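Local atomic coordinates of ketol-acid reductoisomerase (NAD(+)) (uncultured archaeon GZfos26G2, PDB entry 4XDY), a protein that uses magnesium and NADH to rearrange and reduce (S)-2-acetolactate to (R)-2,3-dihydroxy-isovalerate in the biosynthesis of branched-chain amino acids. Residues 25-28 against 29-33; 90-93 against 94-98; 210-213 against 214-218. One frame throughout, in Å; residues are numbered along the deposited sequence.

All three contacts are local and each lies within one helix. None closes a long loop, and they follow one another along the chain without nesting or crossing. Interaction 1 comes first, at the start of helix 26-37, which leads from strand 18-22 to strand 41-50. Interaction 2 is on helix 90-98, between strands 80-83 and 107-110. Both belong to the N-terminal Rossmann domain and touch the same NADH molecule, with centres about 20 Å apart. Interaction 3 is on helix 205-220 in the C-terminal knotted domain, where it meets the second subunit. Its centre is about 33 Å from that of interaction 1 and about 42 Å from that of interaction 2.

Interaction 1: residues 25-28 against 29-33; sequences GAQG and DAQAN. With NAI (1,4-dihydronicotinamide adenine dinucleotide), chain E.
Gln27 and Gln31 lie one helical turn apart and meet through both backbone and side chain. Gln31 N donates to Gln27 O at 2.7 Å. They lie at the start of helix 26-37, with Gly25 as its N-cap residue.

The side chain of Gln27 runs along the cofactor. Its CB faces NAI O2N. CG turns in beside the backbone N (chi1 -76°), which sets Gln27 CG 3.3 Å from both NAI C2N and NAI C3N of the dihydronicotinamide ring. A second bend at chi2 carries the amide on toward the carboxamide of the cofactor. There NAI N7N gives a weak hydrogen bond to Gln27 OE1 at 2.9 Å. The same Gln27 OE1 is 3.2 Å from NAI C4N, the carbon that carries the hydride. Gln27 NE2 turns back to the helix and gives a weak bond to Gln31 OE1, also 2.9 Å long, between amide planes 70° apart. The stronger partner of Gln27 NE2 is Glu141. Gln31 OE1 in turn accepts from Ser111.

The backbone holds the diphosphate. Ala26 N donates to NAI O2A at 3.2 Å, and Gln27 N to NAI O2N at 3.0 Å in a nearly straight bond (170°). A CB on Gly25 would run into NAI O2A. Gly25 and Gly28 fit the GxGxxG pattern of a Rossmann dinucleotide-binding turn.

Asp29 N closes the first helical bond on Gly25 O, and its carboxylate forms a salt bridge with Lys60.

The N-terminal peptide N-H groups point at the diphosphate, so the helix end probably offsets part of its negative charge. The Gln27 amide is likely to restrict how the nicotinamide carboxamide can turn.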
ATOM      1  N   GLY A  25     -16.877  16.770   4.115  1.00 23.95           N
ATOM      2  CA  GLY A  25     -15.638  16.241   4.654  1.00 24.14           C
ATOM      3  C   GLY A  25     -15.015  15.291   3.647  1.00 23.52           C
ATOM      4  O   GLY A  25     -15.048  15.551   2.449  1.00 21.50           O
ATOM      5  N   ALA A  26     -14.382  14.209   4.102  1.00 21.66           N
ATOM      6  CA  ALA A  26     -13.545  13.417   3.150  1.00 22.03           C
ATOM      7  C   ALA A  26     -14.422  12.956   1.977  1.00 18.83           C
ATOM      8  O   ALA A  26     -14.035  13.094   0.807  1.00 20.43           O
ATOM      9  CB  ALA A  26     -12.987  12.192   3.876  1.00 23.62           C
ATOM     10  N   GLN A  27     -15.576  12.378   2.295  1.00 19.40           N
ATOM     11  CA  GLN A  27     -16.481  11.878   1.268  1.00 18.73           C
ATOM     12  C   GLN A  27     -17.330  12.996   0.592  1.00 22.30           C
ATOM     13  O   GLN A  27     -17.476  12.978  -0.619  1.00 20.92           O
ATOM     14  CB  GLN A  27     -17.366  10.768   1.805  1.00 20.97           C
ATOM     15  CG  GLN A  27     -16.638   9.414   1.958  1.00 21.30           C
ATOM     16  CD  GLN A  27     -16.046   8.848   0.680  1.00 20.94           C
ATOM     17  OE1 GLN A  27     -14.991   8.177   0.699  1.00 22.84           O
ATOM     18  NE2 GLN A  27     -16.696   9.092  -0.401  1.00 18.38           N
ATOM     19  N   GLY A  28     -17.890  13.906   1.354  1.00 21.78           N
ATOM     20  CA  GLY A  28     -18.764  14.941   0.807  1.00 23.63           C
ATOM     21  C   GLY A  28     -17.993  15.810  -0.173  1.00 23.71           C
ATOM     22  O   GLY A  28     -18.511  16.163  -1.249  1.00 23.35           O
ATOM     23  N   ASP A  29     -16.763  16.182   0.190  1.00 21.61           N
ATOM     24  CA  ASP A  29     -15.898  16.992  -0.676  1.00 22.18           C
ATOM     25  C   ASP A  29     -15.593  16.234  -1.998  1.00 25.11           C
ATOM     26  O   ASP A  29     -15.887  16.726  -3.134  1.00 23.05           O
ATOM     27  CB  ASP A  29     -14.663  17.484   0.117  1.00 25.38           C
ATOM     28  CG  ASP A  29     -13.770  18.448  -0.646  1.00 25.40           C
ATOM     29  OD1 ASP A  29     -13.751  18.501  -1.913  1.00 26.01           O
ATOM     30  OD2 ASP A  29     -12.961  19.132   0.009  1.00 27.51           O
ATOM     31  N   ALA A  30     -15.131  14.979  -1.886  1.00 22.44           N
ATOM     32  CA  ALA A  30     -14.857  14.187  -3.081  1.00 22.04           C
ATOM     33  C   ALA A  30     -16.101  13.991  -3.920  1.00 21.59           C
ATOM     34  O   ALA A  30     -16.048  14.203  -5.155  1.00 22.53           O
ATOM     35  CB  ALA A  30     -14.310  12.827  -2.679  1.00 23.28           C
ATOM     36  N   GLN A  31     -17.175  13.553  -3.290  1.00 21.24           N
ATOM     37  CA  GLN A  31     -18.373  13.154  -4.037  1.00 21.28           C
ATOM     38  C   GLN A  31     -19.039  14.401  -4.692  1.00 22.86           C
ATOM     39  O   GLN A  31     -19.431  14.368  -5.873  1.00 23.33           O
ATOM     40  CB  GLN A  31     -19.360  12.375  -3.238  1.00 21.77           C
ATOM     41  CG  GLN A  31     -18.767  11.022  -2.844  1.00 22.31           C
ATOM     42  CD  GLN A  31     -19.760  10.019  -2.252  1.00 22.64           C
ATOM     43  OE1 GLN A  31     -19.453   9.261  -1.316  1.00 23.83           O
ATOM     44  NE2 GLN A  31     -20.925  10.060  -2.725  1.00 19.06           N
ATOM     45  N   ALA A  32     -19.185  15.436  -3.921  1.00 21.62           N
ATOM     46  CA  ALA A  32     -19.712  16.693  -4.458  1.00 23.54           C
ATOM     47  C   ALA A  32     -18.968  17.219  -5.687  1.00 26.07           C
ATOM     48  O   ALA A  32     -19.597  17.644  -6.678  1.00 26.74           O
ATOM     49  CB  ALA A  32     -19.831  17.740  -3.345  1.00 25.19           C
ATOM     50  N   ASN A  33     -17.650  17.192  -5.656  1.00 25.43           N
ATOM     51  CA  ASN A  33     -16.883  17.680  -6.747  1.00 27.02           C
ATOM     52  C   ASN A  33     -16.879  16.767  -7.931  1.00 28.70           C
ATOM     53  O   ASN A  33     -16.850  17.237  -9.060  1.00 27.73           O
ATOM     54  CB  ASN A  33     -15.472  17.994  -6.310  1.00 25.93           C
ATOM     55  CG  ASN A  33     -15.398  19.329  -5.564  1.00 27.90           C
ATOM     56  OD1 ASN A  33     -15.459  20.384  -6.202  1.00 26.41           O
ATOM     57  ND2 ASN A  33     -15.387  19.303  -4.215  1.00 24.88           N
TER
HETATM   58  PA  NAI E 403     -16.451  13.549   8.052  1.00 22.31           P
HETATM   59  O1A NAI E 403     -16.012  13.021   9.426  1.00 23.40           O
HETATM   60  O2A NAI E 403     -15.445  13.994   7.083  1.00 22.92           O
HETATM   61  O5B NAI E 403     -17.633  14.600   8.364  1.00 24.26           O
HETATM   62  C5B NAI E 403     -18.207  15.388   7.283  1.00 24.35           C
HETATM   63  C4B NAI E 403     -18.440  16.840   7.801  1.00 25.09           C
HETATM   64  O4B NAI E 403     -19.459  16.724   8.788  1.00 24.90           O
HETATM   65  C3B NAI E 403     -17.269  17.562   8.520  1.00 23.72           C
HETATM   66  O3B NAI E 403     -16.361  18.018   7.517  1.00 25.97           O
HETATM   67  C2B NAI E 403     -17.994  18.628   9.314  1.00 27.28           C
HETATM   68  O2B NAI E 403     -18.132  19.787   8.489  1.00 26.19           O
HETATM   69  C1B NAI E 403     -19.367  17.951   9.556  1.00 29.12           C
HETATM   70  N9A NAI E 403     -19.542  17.612  10.958  1.00 27.03           N
HETATM   71  C8A NAI E 403     -18.567  16.963  11.725  1.00 27.60           C
HETATM   72  N7A NAI E 403     -19.026  16.803  12.959  1.00 26.31           N
HETATM   73  C5A NAI E 403     -20.261  17.369  12.998  1.00 26.91           C
HETATM   74  C6A NAI E 403     -21.266  17.574  14.025  1.00 26.53           C
HETATM   75  N6A NAI E 403     -21.079  17.159  15.286  1.00 31.57           N
HETATM   76  N1A NAI E 403     -22.452  18.155  13.705  1.00 29.96           N
HETATM   77  C2A NAI E 403     -22.674  18.611  12.455  1.00 27.80           C
HETATM   78  N3A NAI E 403     -21.827  18.476  11.450  1.00 26.65           N
HETATM   79  C4A NAI E 403     -20.598  17.879  11.670  1.00 26.83           C
HETATM   80  O3  NAI E 403     -17.371  12.313   7.358  1.00 22.54           O
HETATM   81  PN  NAI E 403     -16.714  11.161   6.351  1.00 23.26           P
HETATM   82  O1N NAI E 403     -15.535  10.490   7.026  1.00 23.02           O
HETATM   83  O2N NAI E 403     -16.523  11.825   5.053  1.00 19.33           O
HETATM   84  O5D NAI E 403     -17.908  10.131   6.479  1.00 21.81           O
HETATM   85  C5D NAI E 403     -19.147  10.392   5.737  1.00 22.16           C
HETATM   86  C4D NAI E 403     -19.932   9.059   5.463  1.00 21.21           C
HETATM   87  O4D NAI E 403     -19.121   8.397   4.471  1.00 21.51           O
HETATM   88  C3D NAI E 403     -20.019   8.084   6.621  1.00 20.57           C
HETATM   89  O3D NAI E 403     -21.252   7.358   6.558  1.00 19.39           O
HETATM   90  C2D NAI E 403     -18.834   7.106   6.437  1.00 20.24           C
HETATM   91  O2D NAI E 403     -18.958   5.829   7.058  1.00 19.19           O
HETATM   92  C1D NAI E 403     -18.799   7.027   4.925  1.00 23.42           C
HETATM   93  N1N NAI E 403     -17.548   6.647   4.259  1.00 20.72           N
HETATM   94  C2N NAI E 403     -16.437   7.370   4.516  1.00 23.74           C
HETATM   95  C3N NAI E 403     -15.266   7.081   3.909  1.00 20.94           C
HETATM   96  C7N NAI E 403     -14.137   7.933   4.126  1.00 23.75           C
HETATM   97  O7N NAI E 403     -13.937   8.708   5.112  1.00 27.39           O
HETATM   98  N7N NAI E 403     -13.372   8.052   3.070  1.00 20.89           N
HETATM   99  C4N NAI E 403     -15.237   5.989   2.959  1.00 24.08           C
HETATM  100  C5N NAI E 403     -16.491   5.419   2.572  1.00 24.25           C
HETATM  101  C6N NAI E 403     -17.606   5.756   3.273  1.00 22.46           C

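Interaction 2: residues 90-93 against 94-98; sequences QPAI and YENQI. With NAI (1,4-dihydronicotinamide adenine dinucleotide), chain E.
Tyr94 turns the edge of its ring to Pro91 O, which lies near the ring plane. Glu95 OE2 is also at the edge, in plane. Beyond the helix the ring packs on Leu108, Ile121 and Pro124. The adenine of NADH is the second flat group. Ile93 CD1 comes 3.4 Å from NAI C2A. The isoleucine reaches it because CG1 sits beside the backbone N (chi1 -69°) and the chain then runs on extended. On its other branch, Ile93 CG2 touches Gln97 OE1 at 3.8 Å. With an alanine in place of Ile93, a gap would probably open beside the adenine, and Gln97 OE1 would lose its contact with CG2.

Gln90 reaches the ribose next to the nicotinamide. Gln90 NE2 makes a weak bond to NAI O3D at 3.3 Å and an ordinary hydrogen bond to Leu85 O, while OE1 takes a bond from Asn115.

A wider pi-type turn spans 94-98. Ile93 O accepts Gln97 N at 2.8 Å and, weakly, Ile98 N at 3.4 Å.

Helix 90-98 lies against its own sheet. Gln90 and Ile98 pack on strand 80-83, Tyr94 on strand 107-110, and Ile93, Gln97 and Ile98 on Ile71 of helix 71-77.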
ATOM      1  N   GLN A  90     -25.102  11.189  12.563  1.00 21.82           N
ATOM      2  CA  GLN A  90     -26.261  11.185  11.627  1.00 21.07           C
ATOM      3  C   GLN A  90     -27.586  11.053  12.318  1.00 20.15           C
ATOM      4  O   GLN A  90     -28.528  11.737  11.891  1.00 23.68           O
ATOM      5  CB  GLN A  90     -26.098  10.118  10.600  1.00 18.62           C
ATOM      6  CG  GLN A  90     -24.916  10.291   9.691  1.00 19.41           C
ATOM      7  CD  GLN A  90     -24.823   9.183   8.635  1.00 20.84           C
ATOM      8  OE1 GLN A  90     -25.693   8.312   8.541  1.00 22.33           O
ATOM      9  NE2 GLN A  90     -23.679   9.163   7.899  1.00 19.12           N
ATOM     10  N   PRO A  91     -27.763  10.173  13.315  1.00 24.70           N
ATOM     11  CA  PRO A  91     -29.129   9.991  13.818  1.00 24.89           C
ATOM     12  C   PRO A  91     -29.763  11.295  14.357  1.00 28.84           C
ATOM     13  O   PRO A  91     -30.927  11.643  13.948  1.00 26.01           O
ATOM     14  CB  PRO A  91     -28.991   8.915  14.892  1.00 25.57           C
ATOM     15  CG  PRO A  91     -27.758   8.135  14.460  1.00 23.31           C
ATOM     16  CD  PRO A  91     -26.852   9.186  13.929  1.00 23.14           C
ATOM     17  N   ALA A  92     -29.014  12.060  15.158  1.00 28.49           N
ATOM     18  CA  ALA A  92     -29.582  13.297  15.746  1.00 30.19           C
ATOM     19  C   ALA A  92     -29.821  14.357  14.659  1.00 30.22           C
ATOM     20  O   ALA A  92     -30.835  15.009  14.723  1.00 29.64           O
ATOM     21  CB  ALA A  92     -28.683  13.876  16.836  1.00 31.84           C
ATOM     22  N   ILE A  93     -28.881  14.534  13.706  1.00 25.70           N
ATOM     23  CA  ILE A  93     -28.993  15.511  12.691  1.00 25.70           C
ATOM     24  C   ILE A  93     -30.161  15.119  11.742  1.00 26.59           C
ATOM     25  O   ILE A  93     -30.977  15.952  11.338  1.00 25.18           O
ATOM     26  CB  ILE A  93     -27.666  15.691  11.939  1.00 24.59           C
ATOM     27  CG1 ILE A  93     -26.651  16.345  12.902  1.00 28.96           C
ATOM     28  CG2 ILE A  93     -27.886  16.614  10.787  1.00 26.02           C
ATOM     29  CD1 ILE A  93     -25.289  16.470  12.339  1.00 31.98           C
ATOM     30  N   TYR A  94     -30.297  13.827  11.488  1.00 24.62           N
ATOM     31  CA  TYR A  94     -31.389  13.360  10.656  1.00 24.02           C
ATOM     32  C   TYR A  94     -32.727  13.748  11.328  1.00 26.05           C
ATOM     33  O   TYR A  94     -33.618  14.311  10.687  1.00 24.20           O
ATOM     34  CB  TYR A  94     -31.308  11.822  10.451  1.00 25.73           C
ATOM     35  CG  TYR A  94     -32.566  11.270   9.919  1.00 22.63           C
ATOM     36  CD1 TYR A  94     -32.857  11.370   8.524  1.00 25.30           C
ATOM     37  CD2 TYR A  94     -33.488  10.700  10.747  1.00 24.69           C
ATOM     38  CE1 TYR A  94     -34.074  10.911   8.044  1.00 25.73           C
ATOM     39  CE2 TYR A  94     -34.703  10.206  10.236  1.00 27.94           C
ATOM     40  CZ  TYR A  94     -34.978  10.356   8.885  1.00 26.04           C
ATOM     41  OH  TYR A  94     -36.222   9.856   8.431  1.00 29.48           O
ATOM     42  N   GLU A  95     -32.875  13.395  12.591  1.00 24.94           N
ATOM     43  CA  GLU A  95     -34.120  13.585  13.301  1.00 30.45           C
ATOM     44  C   GLU A  95     -34.469  15.055  13.349  1.00 31.84           C
ATOM     45  O   GLU A  95     -35.625  15.437  13.057  1.00 29.60           O
ATOM     46  CB  GLU A  95     -34.075  13.039  14.736  1.00 33.64           C
ATOM     47  CG  GLU A  95     -34.118  11.553  14.795  1.00 42.70           C
ATOM     48  CD  GLU A  95     -35.476  11.006  14.340  1.00 53.76           C
ATOM     49  OE1 GLU A  95     -36.533  11.684  14.513  1.00 57.95           O
ATOM     50  OE2 GLU A  95     -35.482   9.884  13.789  1.00 64.40           O
ATOM     51  N   ASN A  96     -33.483  15.874  13.675  1.00 27.25           N
ATOM     52  CA  ASN A  96     -33.745  17.329  13.852  1.00 31.58           C
ATOM     53  C   ASN A  96     -33.802  18.186  12.615  1.00 28.19           C
ATOM     54  O   ASN A  96     -34.554  19.165  12.541  1.00 34.06           O
ATOM     55  CB  ASN A  96     -32.717  17.940  14.773  1.00 31.64           C
ATOM     56  CG  ASN A  96     -32.719  17.277  16.135  1.00 38.06           C
ATOM     57  OD1 ASN A  96     -33.728  16.804  16.600  1.00 42.24           O
ATOM     58  ND2 ASN A  96     -31.562  17.174  16.734  1.00 43.07           N
ATOM     59  N   GLN A  97     -32.942  17.936  11.668  1.00 24.91           N
ATOM     60  CA  GLN A  97     -32.692  18.855  10.576  1.00 26.17           C
ATOM     61  C   GLN A  97     -33.131  18.336   9.197  1.00 29.24           C
ATOM     62  O   GLN A  97     -33.309  19.142   8.277  1.00 30.46           O
ATOM     63  CB  GLN A  97     -31.263  19.303  10.503  1.00 28.99           C
ATOM     64  CG  GLN A  97     -30.779  19.936  11.791  1.00 28.01           C
ATOM     65  CD  GLN A  97     -29.326  20.335  11.713  1.00 28.70           C
ATOM     66  OE1 GLN A  97     -28.502  19.905  12.582  1.00 37.38           O
ATOM     67  NE2 GLN A  97     -28.968  21.080  10.728  1.00 26.43           N
ATOM     68  N   ILE A  98     -33.305  17.022   9.082  1.00 27.44           N
ATOM     69  CA  ILE A  98     -33.505  16.412   7.755  1.00 28.47           C
ATOM     70  C   ILE A  98     -34.912  15.839   7.657  1.00 26.36           C
ATOM     71  O   ILE A  98     -35.648  16.175   6.702  1.00 29.72           O
ATOM     72  CB  ILE A  98     -32.476  15.306   7.418  1.00 26.58           C
ATOM     73  CG1 ILE A  98     -31.085  15.904   7.232  1.00 25.10           C
ATOM     74  CG2 ILE A  98     -32.952  14.588   6.164  1.00 24.35           C
ATOM     75  CD1 ILE A  98     -29.926  14.950   7.023  1.00 29.05           C
TER
HETATM   76  PA  NAI E 403     -16.451  13.549   8.052  1.00 22.31           P
HETATM   77  O1A NAI E 403     -16.012  13.021   9.426  1.00 23.40           O
HETATM   78  O2A NAI E 403     -15.445  13.994   7.083  1.00 22.92           O
HETATM   79  O5B NAI E 403     -17.633  14.600   8.364  1.00 24.26           O
HETATM   80  C5B NAI E 403     -18.207  15.388   7.283  1.00 24.35           C
HETATM   81  C4B NAI E 403     -18.440  16.840   7.801  1.00 25.09           C
HETATM   82  O4B NAI E 403     -19.459  16.724   8.788  1.00 24.90           O
HETATM   83  C3B NAI E 403     -17.269  17.562   8.520  1.00 23.72           C
HETATM   84  O3B NAI E 403     -16.361  18.018   7.517  1.00 25.97           O
HETATM   85  C2B NAI E 403     -17.994  18.628   9.314  1.00 27.28           C
HETATM   86  O2B NAI E 403     -18.132  19.787   8.489  1.00 26.19           O
HETATM   87  C1B NAI E 403     -19.367  17.951   9.556  1.00 29.12           C
HETATM   88  N9A NAI E 403     -19.542  17.612  10.958  1.00 27.03           N
HETATM   89  C8A NAI E 403     -18.567  16.963  11.725  1.00 27.60           C
HETATM   90  N7A NAI E 403     -19.026  16.803  12.959  1.00 26.31           N
HETATM   91  C5A NAI E 403     -20.261  17.369  12.998  1.00 26.91           C
HETATM   92  C6A NAI E 403     -21.266  17.574  14.025  1.00 26.53           C
HETATM   93  N6A NAI E 403     -21.079  17.159  15.286  1.00 31.57           N
HETATM   94  N1A NAI E 403     -22.452  18.155  13.705  1.00 29.96           N
HETATM   95  C2A NAI E 403     -22.674  18.611  12.455  1.00 27.80           C
HETATM   96  N3A NAI E 403     -21.827  18.476  11.450  1.00 26.65           N
HETATM   97  C4A NAI E 403     -20.598  17.879  11.670  1.00 26.83           C
HETATM   98  O3  NAI E 403     -17.371  12.313   7.358  1.00 22.54           O
HETATM   99  PN  NAI E 403     -16.714  11.161   6.351  1.00 23.26           P
HETATM  100  O1N NAI E 403     -15.535  10.490   7.026  1.00 23.02           O
HETATM  101  O2N NAI E 403     -16.523  11.825   5.053  1.00 19.33           O
HETATM  102  O5D NAI E 403     -17.908  10.131   6.479  1.00 21.81           O
HETATM  103  C5D NAI E 403     -19.147  10.392   5.737  1.00 22.16           C
HETATM  104  C4D NAI E 403     -19.932   9.059   5.463  1.00 21.21           C
HETATM  105  O4D NAI E 403     -19.121   8.397   4.471  1.00 21.51           O
HETATM  106  C3D NAI E 403     -20.019   8.084   6.621  1.00 20.57           C
HETATM  107  O3D NAI E 403     -21.252   7.358   6.558  1.00 19.39           O
HETATM  108  C2D NAI E 403     -18.834   7.106   6.437  1.00 20.24           C
HETATM  109  O2D NAI E 403     -18.958   5.829   7.058  1.00 19.19           O
HETATM  110  C1D NAI E 403     -18.799   7.027   4.925  1.00 23.42           C
HETATM  111  N1N NAI E 403     -17.548   6.647   4.259  1.00 20.72           N
HETATM  112  C2N NAI E 403     -16.437   7.370   4.516  1.00 23.74           C
HETATM  113  C3N NAI E 403     -15.266   7.081   3.909  1.00 20.94           C
HETATM  114  C7N NAI E 403     -14.137   7.933   4.126  1.00 23.75           C
HETATM  115  O7N NAI E 403     -13.937   8.708   5.112  1.00 27.39           O
HETATM  116  N7N NAI E 403     -13.372   8.052   3.070  1.00 20.89           N
HETATM  117  C4N NAI E 403     -15.237   5.989   2.959  1.00 24.08           C
HETATM  118  C5N NAI E 403     -16.491   5.419   2.572  1.00 24.25           C
HETATM  119  C6N NAI E 403     -17.606   5.756   3.273  1.00 22.46           C

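Interaction 3: residues 210-213 against 214-218; sequences LMRN and GFEVL
Arg212 and Glu216 form a salt bridge one turn apart on helix 205-220. Arg212 NH1 donates to Glu216 OE2 at 2.8 Å, and the bond is bent (140°). The oxygen is met on its syn side, but tilted out of the carboxylate plane. It lies at the edge of the guanidinium, tilted somewhat from its plane, and the two flat groups are 73° apart. Arg212 is deposited in two conformers, and the bridge is described for one of them.

Torsions place both groups. In Arg212, CG lies anti to the backbone N (chi1 153°), and Arg212 CG and CD both pass 3.5 Å from Glu216 OE2. The bend at chi3 then brings NH1 round to the carboxylate. Glu216 extends beyond its CG, and Glu216 CG rests 3.2 Å from Arg212 O. The carboxylate has further partners: OE2 bonds to His316, and OE1 makes a salt bridge to Lys276 of the second subunit. Arg212 NH2 bridges to Glu209. The positive charges of Arg212 and Lys276 would probably favour the ionised form of Glu216.

Asn213 contributes mainly through its backbone. Asn213 O accepts Val217 N at 3.0 Å, and Val217 CG2 lies 3.2 Å from that Asn213 O. Its amide looks back along the helix, where ND2 bonds to Glu209 O.

The helix lies in the knotted C-terminal domain and contacts the second subunit. Leu210 packs on Cys201, Asn213 and Val217 on Lys276, and Leu218 on Phe197, all of the second subunit, so the turn forms part of the dimer interface. Within its own subunit, Met211, Phe215 and Leu218 pack on helix 225-254, and Phe215 also touches helix 317-327.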
ATOM      1  N   LEU A 210       0.231  -4.219  11.825  1.00 17.07           N
ATOM      2  CA  LEU A 210       1.315  -4.952  11.177  1.00 17.37           C
ATOM      3  C   LEU A 210       2.594  -4.086  11.052  1.00 18.11           C
ATOM      4  O   LEU A 210       3.699  -4.520  11.503  1.00 19.00           O
ATOM      5  CB  LEU A 210       0.908  -5.503   9.842  1.00 17.45           C
ATOM      6  CG  LEU A 210       1.970  -6.238   9.028  1.00 17.67           C
ATOM      7  CD1 LEU A 210       2.320  -7.562   9.622  1.00 20.27           C
ATOM      8  CD2 LEU A 210       1.497  -6.379   7.605  1.00 18.06           C
ATOM      9  N   MET A 211       2.464  -2.924  10.455  1.00 17.56           N
ATOM     10  CA  MET A 211       3.607  -2.043  10.339  1.00 18.28           C
ATOM     11  C   MET A 211       4.187  -1.619  11.704  1.00 18.87           C
ATOM     12  O   MET A 211       5.422  -1.617  11.852  1.00 18.63           O
ATOM     13  CB  MET A 211       3.207  -0.826   9.543  1.00 19.02           C
ATOM     14  CG  MET A 211       2.988  -1.135   8.076  1.00 20.01           C
ATOM     15  SD  MET A 211       2.715   0.361   7.058  1.00 22.98           S
ATOM     16  CE  MET A 211       1.411   1.031   8.016  1.00 20.23           C
ATOM     17  N   ARG A 212       3.311  -1.304  12.675  0.50 18.37           N
ATOM     18  CA  ARG A 212       3.787  -0.840  13.977  0.50 21.43           C
ATOM     19  C   ARG A 212       4.545  -1.916  14.719  0.50 18.97           C
ATOM     20  O   ARG A 212       5.618  -1.665  15.312  0.50 20.30           O
ATOM     21  CB  ARG A 212       2.633  -0.332  14.874  0.50 23.63           C
ATOM     22  CG  ARG A 212       2.935  -0.458  16.389  0.50 26.30           C
ATOM     23  CD  ARG A 212       1.912   0.183  17.293  0.50 27.49           C
ATOM     24  NE  ARG A 212       1.016  -0.828  17.759  0.50 29.59           N
ATOM     25  CZ  ARG A 212       1.187  -1.462  18.886  0.50 30.13           C
ATOM     26  NH1 ARG A 212       2.195  -1.183  19.685  0.50 33.58           N
ATOM     27  NH2 ARG A 212       0.345  -2.349  19.220  0.50 27.15           N
ATOM     28  N   ASN A 213       4.010  -3.123  14.725  1.00 17.98           N
ATOM     29  CA  ASN A 213       4.693  -4.207  15.394  1.00 17.71           C
ATOM     30  C   ASN A 213       6.012  -4.552  14.717  1.00 18.96           C
ATOM     31  O   ASN A 213       7.046  -4.740  15.423  1.00 17.74           O
ATOM     32  CB  ASN A 213       3.800  -5.473  15.540  1.00 19.05           C
ATOM     33  CG  ASN A 213       2.865  -5.369  16.701  1.00 21.58           C
ATOM     34  OD1 ASN A 213       3.248  -5.644  17.819  1.00 21.42           O
ATOM     35  ND2 ASN A 213       1.594  -4.974  16.437  1.00 22.74           N
ATOM     36  N   GLY A 214       6.053  -4.567  13.375  1.00 18.30           N
ATOM     37  CA  GLY A 214       7.349  -4.741  12.709  1.00 18.28           C
ATOM     38  C   GLY A 214       8.383  -3.687  13.069  1.00 18.98           C
ATOM     39  O   GLY A 214       9.577  -4.004  13.349  1.00 17.91           O
ATOM     40  N   PHE A 215       7.951  -2.445  13.068  1.00 18.31           N
ATOM     41  CA  PHE A 215       8.813  -1.298  13.340  1.00 17.25           C
ATOM     42  C   PHE A 215       9.369  -1.456  14.781  1.00 17.91           C
ATOM     43  O   PHE A 215      10.570  -1.323  15.012  1.00 18.02           O
ATOM     44  CB  PHE A 215       7.988  -0.025  13.233  1.00 18.08           C
ATOM     45  CG  PHE A 215       8.748   1.241  13.587  1.00 17.87           C
ATOM     46  CD1 PHE A 215       8.825   1.652  14.936  1.00 20.28           C
ATOM     47  CD2 PHE A 215       9.279   2.067  12.616  1.00 19.76           C
ATOM     48  CE1 PHE A 215       9.454   2.820  15.276  1.00 20.85           C
ATOM     49  CE2 PHE A 215       9.952   3.251  12.973  1.00 19.90           C
ATOM     50  CZ  PHE A 215      10.031   3.595  14.291  1.00 21.12           C
ATOM     51  N   GLU A 216       8.486  -1.768  15.735  1.00 17.69           N
ATOM     52  CA  GLU A 216       8.902  -1.959  17.124  1.00 19.09           C
ATOM     53  C   GLU A 216       9.926  -3.095  17.314  1.00 18.52           C
ATOM     54  O   GLU A 216      10.876  -3.016  18.061  1.00 17.54           O
ATOM     55  CB  GLU A 216       7.707  -2.157  18.035  1.00 18.41           C
ATOM     56  CG  GLU A 216       6.843  -0.911  18.197  1.00 18.83           C
ATOM     57  CD  GLU A 216       5.645  -1.122  19.156  1.00 20.38           C
ATOM     58  OE1 GLU A 216       5.511  -2.236  19.673  1.00 23.25           O
ATOM     59  OE2 GLU A 216       4.826  -0.196  19.279  1.00 21.08           O
ATOM     60  N   VAL A 217       9.680  -4.208  16.664  1.00 16.46           N
ATOM     61  CA  VAL A 217      10.610  -5.295  16.695  1.00 19.07           C
ATOM     62  C   VAL A 217      12.011  -4.906  16.260  1.00 18.94           C
ATOM     63  O   VAL A 217      13.029  -5.245  16.977  1.00 17.51           O
ATOM     64  CB  VAL A 217      10.048  -6.550  15.985  1.00 18.09           C
ATOM     65  CG1 VAL A 217      11.179  -7.592  15.803  1.00 19.87           C
ATOM     66  CG2 VAL A 217       8.825  -7.112  16.723  1.00 18.04           C
ATOM     67  N   LEU A 218      12.127  -4.222  15.132  1.00 17.96           N
ATOM     68  CA  LEU A 218      13.423  -3.727  14.698  1.00 18.13           C
ATOM     69  C   LEU A 218      14.071  -2.770  15.713  1.00 18.67           C
ATOM     70  O   LEU A 218      15.250  -2.934  16.044  1.00 18.56           O
ATOM     71  CB  LEU A 218      13.295  -3.111  13.327  1.00 17.93           C
ATOM     72  CG  LEU A 218      13.106  -4.193  12.195  1.00 18.70           C
ATOM     73  CD1 LEU A 218      12.880  -3.402  10.901  1.00 19.47           C
ATOM     74  CD2 LEU A 218      14.336  -5.031  12.037  1.00 19.34           C
TER